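Local coordinates for protein macrophomate synthase intermolecular Diels-Alderase (Macrophoma commelinae, PDB 1IZC) that belongs to the HpcH/HpaI aldolase/citrate lyase family of TIM-barrel proteins and carries magnesium and pyruvic acid in its pocket, at residues Glu80-Asp83 with Ala84-Ala88; Asp106-Ser109 with Leu110-Leu114. The protein carries 1 engineered substitution. All coordinates share one frame; numbering follows the deposited sequence.

Contact 1: residues Glu80-Asp83 with Ala84-Ala88; sequences ELHD and AIHAA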
loop_
_atom_site.group_PDB
_atom_site.type_symbol
_atom_site.label_atom_id
_atom_site.label_comp_id
_atom_site.label_asym_id
_atom_site.label_seq_id
_atom_site.Cartn_x
_atom_site.Cartn_y
_atom_site.Cartn_z
ATOM N N GLU A 80 2.886 6.367 -5.854
ATOM C CA GLU A 80 2.378 5.586 -6.979
ATOM C C GLU A 80 2.492 6.347 -8.308
ATOM O O GLU A 80 2.726 5.736 -9.349
ATOM C CB GLU A 80 0.934 5.158 -6.703
ATOM C CG GLU A 80 0.792 3.967 -5.708
ATOM C CD GLU A 80 1.309 4.231 -4.280
ATOM O OE1 GLU A 80 1.317 5.387 -3.817
ATOM O OE2 GLU A 80 1.691 3.252 -3.598
ATOM N N LEU A 81 2.329 7.672 -8.270
ATOM C CA LEU A 81 2.478 8.507 -9.470
ATOM C C LEU A 81 3.942 8.412 -9.917
ATOM O O LEU A 81 4.251 8.214 -11.095
ATOM C CB LEU A 81 2.142 9.969 -9.158
ATOM C CG LEU A 81 2.496 10.982 -10.260
ATOM C CD1 LEU A 81 1.787 10.609 -11.583
ATOM C CD2 LEU A 81 2.063 12.378 -9.807
ATOM N N HIS A 82 4.839 8.593 -8.958
ATOM C CA HIS A 82 6.279 8.496 -9.204
ATOM C C HIS A 82 6.602 7.133 -9.824
ATOM O O HIS A 82 7.324 7.052 -10.818
ATOM C CB HIS A 82 7.019 8.698 -7.866
ATOM C CG HIS A 82 8.457 8.257 -7.856
ATOM N ND1 HIS A 82 8.835 6.967 -7.553
ATOM C CD2 HIS A 82 9.609 8.958 -8.013
ATOM C CE1 HIS A 82 10.155 6.891 -7.515
ATOM N NE2 HIS A 82 10.649 8.085 -7.789
ATOM N N ASP A 83 6.051 6.066 -9.255
ATOM C CA ASP A 83 6.329 4.732 -9.774
ATOM C C ASP A 83 5.727 4.497 -11.150
ATOM O O ASP A 83 6.314 3.778 -11.963
ATOM C CB ASP A 83 5.817 3.651 -8.805
ATOM C CG ASP A 83 6.649 3.560 -7.521
ATOM O OD1 ASP A 83 7.727 4.172 -7.443
ATOM O OD2 ASP A 83 6.225 2.848 -6.588
ATOM N N ALA A 84 4.568 5.097 -11.423
ATOM C CA ALA A 84 3.922 4.913 -12.716
ATOM C C ALA A 84 4.753 5.608 -13.797
ATOM O O ALA A 84 4.954 5.076 -14.891
ATOM C CB ALA A 84 2.489 5.496 -12.688
ATOM N N ILE A 85 5.261 6.791 -13.482
ATOM C CA ILE A 85 6.062 7.519 -14.463
ATOM C C ILE A 85 7.336 6.718 -14.765
ATOM O O ILE A 85 7.702 6.535 -15.933
ATOM C CB ILE A 85 6.389 8.934 -13.955
ATOM C CG1 ILE A 85 5.080 9.739 -13.865
ATOM C CG2 ILE A 85 7.370 9.635 -14.924
ATOM C CD1 ILE A 85 5.222 11.107 -13.164
ATOM N N HIS A 86 7.995 6.226 -13.718
ATOM C CA HIS A 86 9.194 5.404 -13.900
ATOM C C HIS A 86 8.832 4.168 -14.727
ATOM O O HIS A 86 9.536 3.812 -15.659
ATOM C CB HIS A 86 9.744 4.897 -12.568
ATOM C CG HIS A 86 10.629 5.871 -11.854
ATOM N ND1 HIS A 86 11.228 5.575 -10.651
ATOM C CD2 HIS A 86 11.026 7.125 -12.180
ATOM C CE1 HIS A 86 11.963 6.605 -10.265
ATOM N NE2 HIS A 86 11.858 7.558 -11.177
ATOM N N ALA A 87 7.744 3.497 -14.367
ATOM C CA ALA A 87 7.373 2.285 -15.112
ATOM C C ALA A 87 7.103 2.547 -16.596
ATOM O O ALA A 87 7.506 1.750 -17.458
ATOM C CB ALA A 87 6.158 1.617 -14.467
ATOM N N ALA A 88 6.419 3.644 -16.908
ATOM C CA ALA A 88 6.137 3.956 -18.316
ATOM C C ALA A 88 7.424 4.065 -19.128
ATOM O O ALA A 88 7.532 3.517 -20.228
ATOM C CB ALA A 88 5.351 5.268 -18.428
#

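Contact 2: residues Asp106-Ser109 with Leu110-Leu114; sequences DEVS and LSTAL. Engineered in segment 106-109: V108 (natural residue Ile).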
loop_
_atom_site.group_PDB
_atom_site.type_symbol
_atom_site.label_atom_id
_atom_site.label_comp_id
_atom_site.label_asym_id
_atom_site.label_seq_id
_atom_site.Cartn_x
_atom_site.Cartn_y
_atom_site.Cartn_z
ATOM N N ASP A 106 -1.795 22.287 -7.540
ATOM C CA ASP A 106 -1.067 21.398 -6.642
ATOM C C ASP A 106 0.424 21.314 -6.943
ATOM O O ASP A 106 0.839 20.600 -7.855
ATOM C CB ASP A 106 -1.683 20.002 -6.698
ATOM C CG ASP A 106 -1.245 19.143 -5.538
ATOM O OD1 ASP A 106 -2.000 19.026 -4.548
ATOM O OD2 ASP A 106 -0.129 18.610 -5.601
ATOM N N GLU A 107 1.229 22.035 -6.162
ATOM C CA GLU A 107 2.670 22.055 -6.372
ATOM C C GLU A 107 3.337 20.698 -6.171
ATOM O O GLU A 107 4.304 20.377 -6.865
ATOM C CB GLU A 107 3.328 23.104 -5.455
ATOM C CG GLU A 107 2.834 24.527 -5.739
ATOM C CD GLU A 107 3.659 25.612 -5.051
ATOM O OE1 GLU A 107 4.431 25.300 -4.125
ATOM O OE2 GLU A 107 3.518 26.790 -5.437
ATOM N N VAL A 108 2.818 19.898 -5.246
ATOM C CA VAL A 108 3.414 18.593 -4.970
ATOM C C VAL A 108 3.183 17.633 -6.132
ATOM O O VAL A 108 4.079 16.874 -6.506
ATOM C CB VAL A 108 2.855 17.988 -3.659
ATOM C CG1 VAL A 108 3.405 16.576 -3.455
ATOM C CG2 VAL A 108 3.262 18.869 -2.471
ATOM N N SER A 109 1.993 17.663 -6.724
ATOM C CA SER A 109 1.748 16.776 -7.867
ATOM C C SER A 109 2.725 17.153 -8.985
ATOM O O SER A 109 3.297 16.295 -9.652
ATOM C CB SER A 109 0.313 16.933 -8.390
ATOM O OG SER A 109 -0.648 16.478 -7.449
ATOM N N LEU A 110 2.915 18.455 -9.180
ATOM C CA LEU A 110 3.802 18.939 -10.229
ATOM C C LEU A 110 5.252 18.544 -9.994
ATOM O O LEU A 110 5.896 18.017 -10.891
ATOM C CB LEU A 110 3.709 20.461 -10.343
ATOM C CG LEU A 110 4.651 21.095 -11.374
ATOM C CD1 LEU A 110 4.301 20.598 -12.787
ATOM C CD2 LEU A 110 4.512 22.615 -11.288
ATOM N N SER A 111 5.769 18.790 -8.791
ATOM C CA SER A 111 7.165 18.444 -8.537
ATOM C C SER A 111 7.363 16.936 -8.585
ATOM O O SER A 111 8.400 16.460 -9.037
ATOM C CB SER A 111 7.639 19.007 -7.193
ATOM O OG SER A 111 6.978 18.386 -6.118
ATOM N N THR A 112 6.360 16.180 -8.149
ATOM C CA THR A 112 6.467 14.725 -8.184
ATOM C C THR A 112 6.550 14.251 -9.634
ATOM O O THR A 112 7.394 13.417 -9.989
ATOM C CB THR A 112 5.239 14.070 -7.517
ATOM O OG1 THR A 112 5.207 14.429 -6.125
ATOM C CG2 THR A 112 5.295 12.540 -7.666
ATOM N N ALA A 113 5.675 14.790 -10.482
ATOM C CA ALA A 113 5.662 14.399 -11.884
ATOM C C ALA A 113 6.992 14.737 -12.539
ATOM O O ALA A 113 7.564 13.920 -13.251
ATOM C CB ALA A 113 4.520 15.100 -12.623
ATOM N N LEU A 114 7.509 15.936 -12.286
ATOM C CA LEU A 114 8.780 16.315 -12.903
ATOM C C LEU A 114 9.961 15.504 -12.358
ATOM O O LEU A 114 10.770 14.968 -13.134
ATOM C CB LEU A 114 9.043 17.808 -12.684
ATOM C CG LEU A 114 8.057 18.779 -13.350
ATOM C CD1 LEU A 114 8.306 20.179 -12.787
ATOM C CD2 LEU A 114 8.207 18.757 -14.867
#

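Contact 1: residues Glu80-Asp83 with Ala84-Ala88
H82 and H86, one helical turn apart, bring their imidazoles together at an oblique angle, the ring centres 4.1 Å apart and the planes inclined by 55°. The closest approach is made by the outer ends of the rings, where NE2 of H82 lies 3.2 Å from CE1 of H86. Different first torsions make this meeting possible: with CG anti to its backbone N (chi1 164°), the H82 ring stands out from the helix roughly level with its own CA, whereas CG of H86, beside its own N, carries that ring back toward H82. At its ring edge, nearly in the imidazole plane, ND1 of H82 donates a 3.0 Å hydrogen bond to OD1 of D83. The carboxylate receives it on the anti side, about 33° out of its plane, and this bond fixes the rotation of the H82 ring. On another face of the helix L81 and I85 meet through their branch ends, CD1 to CD1 at 3.8 Å, and CG1 of I85 rests 3.3 Å from the carbonyl O of L81. Beneath these side chains run successive i to i+4 backbone bonds, among them H86 N to H82 O at 3.1 Å. Farther out, K57 of a second subunit forms a salt bridge with OD1 of D83 and a hydrogen bond with ND1 of H86, so one lysine bridges the two residues. E80 OE1 is held by N77 of a third subunit. The arrangement is that of an outer helix in a TIM barrel, packing apolar residues inward on strand 97-101 and presenting polar ones to neighbouring subunits.

Contact 2: residues Asp106-Ser109 with Leu110-Leu114
T112 folds its hydroxyl back onto the preceding turn, and OG1 donates to V108 O at 2.7 Å. The same carbonyl accepts T112 N at 2.9 Å, and the two donors reach it from opposite faces of its plane. OG1 can do this because it lies beside its own backbone N (chi1 -64°), which also brings it within 3.9 Å of CG1 of V108, an engineered residue that replaces isoleucine. Around this gripped oxygen the packing is close. The helix start is capped: D106 is the N-cap, its OD2 accepting S109 N at 2.6 Å, nearly along the C-O axis, while its main-chain O takes L110 N in a longer bond of 3.3 Å. The loosely bonded side is that of S111, whose OG makes a weak bond at best within this turn, to E107 O at 3.4 Å or V108 O at 3.3 Å, the choice not settled. E72 of a third subunit packs on S111, as H105 of that subunit does on partly exposed E107. L110, buried, packs against F135 and M139 of helix 129-139 and I121 of strand 120-123, and V108 touches R78, which places this part of helix 107-116 between helices 78-91 and 129-139.

Overall arrangement
Both contacts are local, each within a single helix, and neither closes a long loop, nests in the other or crosses it. From the N terminus, strand 66-70 leads into helix 78-91, which holds contact 1; strand 97-101 then returns to the barrel before helix 107-116 opens with contact 2, and strand 120-123 follows. They thus occupy successive beta-alpha-beta units that share strand 97-101. Although in series, with centres about 13 Å apart, they touch directly: CD1 of I85 packs 3.6 Å from CA of A113, and CD2 of L81 lies 3.9 Å from CG2 of T112. Adjacent outer helices are joined in this way, and both contacts also reach the third subunit.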